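Local coordinates for transcriptional activator TenA-1 (Sulfolobus solfataricus P2, PDB 2QZC), which is a putative TenA-like thiaminase, probably cleaving thiamin or related pyrimidine compounds, at residues F41-I46 against G107-N112. Numbering follows the deposited sequence.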
loop_
_atom_site.group_PDB
_atom_site.type_symbol
_atom_site.label_atom_id
_atom_site.label_comp_id
_atom_site.label_asym_id
_atom_site.label_seq_id
_atom_site.Cartn_x
_atom_site.Cartn_y
_atom_site.Cartn_z
ATOM N N PHE A 41 10.136 28.886 -1.415
ATOM C CA PHE A 41 9.564 27.774 -0.659
ATOM C C PHE A 41 8.247 27.304 -1.263
ATOM O O PHE A 41 7.965 26.088 -1.309
ATOM C CB PHE A 41 9.336 28.165 0.802
ATOM C CG PHE A 41 8.906 27.009 1.667
ATOM C CD1 PHE A 41 9.793 25.969 1.921
ATOM C CD2 PHE A 41 7.676 27.012 2.296
ATOM C CE1 PHE A 41 9.424 24.917 2.732
ATOM C CE2 PHE A 41 7.321 25.955 3.119
ATOM C CZ PHE A 41 8.214 24.934 3.345
ATOM N N ARG A 42 7.436 28.227 -1.788
ATOM C CA ARG A 42 6.177 27.878 -2.428
ATOM C C ARG A 42 6.436 27.018 -3.668
ATOM O O ARG A 42 5.785 25.987 -3.853
ATOM C CB ARG A 42 5.393 29.131 -2.801
ATOM C CG ARG A 42 4.068 28.837 -3.362
ATOM C CD ARG A 42 3.242 30.097 -3.680
ATOM N NE ARG A 42 1.952 29.709 -4.251
ATOM C CZ ARG A 42 1.699 29.538 -5.550
ATOM N NH1 ARG A 42 2.620 29.735 -6.481
ATOM N NH2 ARG A 42 0.478 29.165 -5.922
ATOM N N TYR A 43 7.402 27.426 -4.483
ATOM C CA TYR A 43 7.792 26.682 -5.693
ATOM C C TYR A 43 8.171 25.248 -5.264
ATOM O O TYR A 43 7.723 24.232 -5.882
ATOM C CB TYR A 43 8.994 27.338 -6.354
ATOM C CG TYR A 43 9.563 26.574 -7.519
ATOM C CD1 TYR A 43 10.413 25.491 -7.324
ATOM C CD2 TYR A 43 9.226 26.905 -8.834
ATOM C CE1 TYR A 43 10.928 24.794 -8.390
ATOM C CE2 TYR A 43 9.752 26.204 -9.929
ATOM C CZ TYR A 43 10.603 25.127 -9.684
ATOM O OH TYR A 43 11.133 24.416 -10.734
ATOM N N TYR A 44 9.009 25.156 -4.225
ATOM C CA TYR A 44 9.463 23.858 -3.679
ATOM C C TYR A 44 8.274 22.993 -3.253
ATOM O O TYR A 44 8.183 21.781 -3.558
ATOM C CB TYR A 44 10.447 24.059 -2.488
ATOM C CG TYR A 44 10.570 22.832 -1.614
ATOM C CD1 TYR A 44 11.322 21.729 -2.031
ATOM C CD2 TYR A 44 9.910 22.766 -0.397
ATOM C CE1 TYR A 44 11.366 20.583 -1.240
ATOM C CE2 TYR A 44 9.980 21.643 0.406
ATOM C CZ TYR A 44 10.700 20.552 -0.029
ATOM O OH TYR A 44 10.723 19.416 0.764
ATOM N N LEU A 45 7.360 23.577 -2.470
ATOM C CA LEU A 45 6.217 22.821 -1.948
ATOM C C LEU A 45 5.344 22.255 -3.046
ATOM O O LEU A 45 4.794 21.127 -2.899
ATOM C CB LEU A 45 5.329 23.652 -1.022
ATOM C CG LEU A 45 5.808 23.762 0.405
ATOM C CD1 LEU A 45 4.733 24.592 1.150
ATOM C CD2 LEU A 45 6.069 22.392 1.126
ATOM N N ILE A 46 5.189 22.998 -4.133
ATOM C CA ILE A 46 4.405 22.520 -5.260
ATOM C C ILE A 46 5.113 21.324 -5.908
ATOM O O ILE A 46 4.506 20.255 -6.109
ATOM C CB ILE A 46 4.138 23.623 -6.269
ATOM C CG1 ILE A 46 3.236 24.717 -5.656
ATOM C CG2 ILE A 46 3.489 23.064 -7.541
ATOM C CD1 ILE A 46 3.237 26.027 -6.521
ATOM N N GLY A 107 3.593 21.771 -13.947
ATOM C CA GLY A 107 4.404 20.676 -14.464
ATOM C C GLY A 107 5.541 20.335 -13.520
ATOM O O GLY A 107 5.780 20.995 -12.504
ATOM N N TYR A 108 6.232 19.260 -13.832
ATOM C CA TYR A 108 7.432 18.910 -13.110
ATOM C C TYR A 108 8.614 19.724 -13.659
ATOM O O TYR A 108 8.679 19.981 -14.857
ATOM C CB TYR A 108 7.831 17.462 -13.368
ATOM C CG TYR A 108 6.887 16.358 -12.915
ATOM C CD1 TYR A 108 5.916 15.884 -13.780
ATOM C CD2 TYR A 108 6.998 15.768 -11.674
ATOM C CE1 TYR A 108 5.093 14.833 -13.423
ATOM C CE2 TYR A 108 6.165 14.728 -11.285
ATOM C CZ TYR A 108 5.226 14.256 -12.172
ATOM O OH TYR A 108 4.392 13.204 -11.848
ATOM N N ASN A 109 9.552 20.109 -12.798
ATOM C CA ASN A 109 10.850 20.511 -13.324
ATOM C C ASN A 109 11.636 19.229 -13.734
ATOM O O ASN A 109 11.232 18.089 -13.436
ATOM C CB ASN A 109 11.616 21.442 -12.405
ATOM C CG ASN A 109 12.022 20.842 -11.070
ATOM O OD1 ASN A 109 12.336 19.661 -10.976
ATOM N ND2 ASN A 109 12.032 21.689 -10.017
ATOM N N LEU A 110 12.720 19.403 -14.476
ATOM C CA LEU A 110 13.440 18.250 -15.020
ATOM C C LEU A 110 13.946 17.340 -13.910
ATOM O O LEU A 110 13.824 16.103 -14.025
ATOM C CB LEU A 110 14.629 18.724 -15.872
ATOM C CG LEU A 110 15.554 17.632 -16.429
ATOM C CD1 LEU A 110 14.798 16.607 -17.229
ATOM C CD2 LEU A 110 16.692 18.245 -17.275
ATOM N N ILE A 111 14.506 17.900 -12.844
ATOM C CA ILE A 111 15.045 17.069 -11.783
ATOM C C ILE A 111 13.955 16.250 -11.084
ATOM O O ILE A 111 14.148 15.056 -10.824
ATOM C CB ILE A 111 15.804 17.912 -10.750
ATOM C CG1 ILE A 111 16.979 18.634 -11.378
ATOM C CG2 ILE A 111 16.334 17.013 -9.610
ATOM C CD1 ILE A 111 18.051 17.718 -11.988
ATOM N N ASN A 112 12.810 16.870 -10.808
ATOM C CA ASN A 112 11.686 16.146 -10.179
ATOM C C ASN A 112 11.177 15.039 -11.097
ATOM O O ASN A 112 10.879 13.893 -10.699
ATOM C CB ASN A 112 10.600 17.154 -9.849
ATOM C CG ASN A 112 9.524 16.626 -8.930
ATOM O OD1 ASN A 112 9.639 15.532 -8.380
ATOM N ND2 ASN A 112 8.468 17.461 -8.751
#
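The N-cap of helix 110-125 is the site of this contact: N109, the residue just before the helix, is met by the phenol end of Y43 from helix 38-63. The side-chain amide of N109 caps the helix and binds the tyrosine at once. N109 ND2 donates to Y43 OH at 3.0 Å. The N-H...O angle of 169° makes the bond nearly straight, and the oxygen lies in the amide plane. The amide's carbonyl turns to the new helix, where N112 N donates to N109 OD1 at 2.8 Å, the capping bond. With both ends engaged, the rotation of the amide is fixed, and the capping bond identifies OD1 and ND2.

Within the heme oxygenase-like helical bundle, the two backbones stay well apart here, Y43 CA lying 10.3 Å from N109 CA, and the length of the tyrosine spans the gap. CG of Y43 is anti to the backbone N (chi1 174°), which sends the ring out from its helix. N109 ND2 lies 3.7 Å from Y43 CE1. It sits at the edge of the Y43 ring, near its plane, so the amide does not stack on a ring face, although the two planes are only 26° apart. Y43 OH is also hydrogen-bonded to the backbone O of D210, which ties in the C-terminal tail. One turn along helix 38-63, Q47 engages the same cap through N109 N and N112 ND2, both bonded to its OE1.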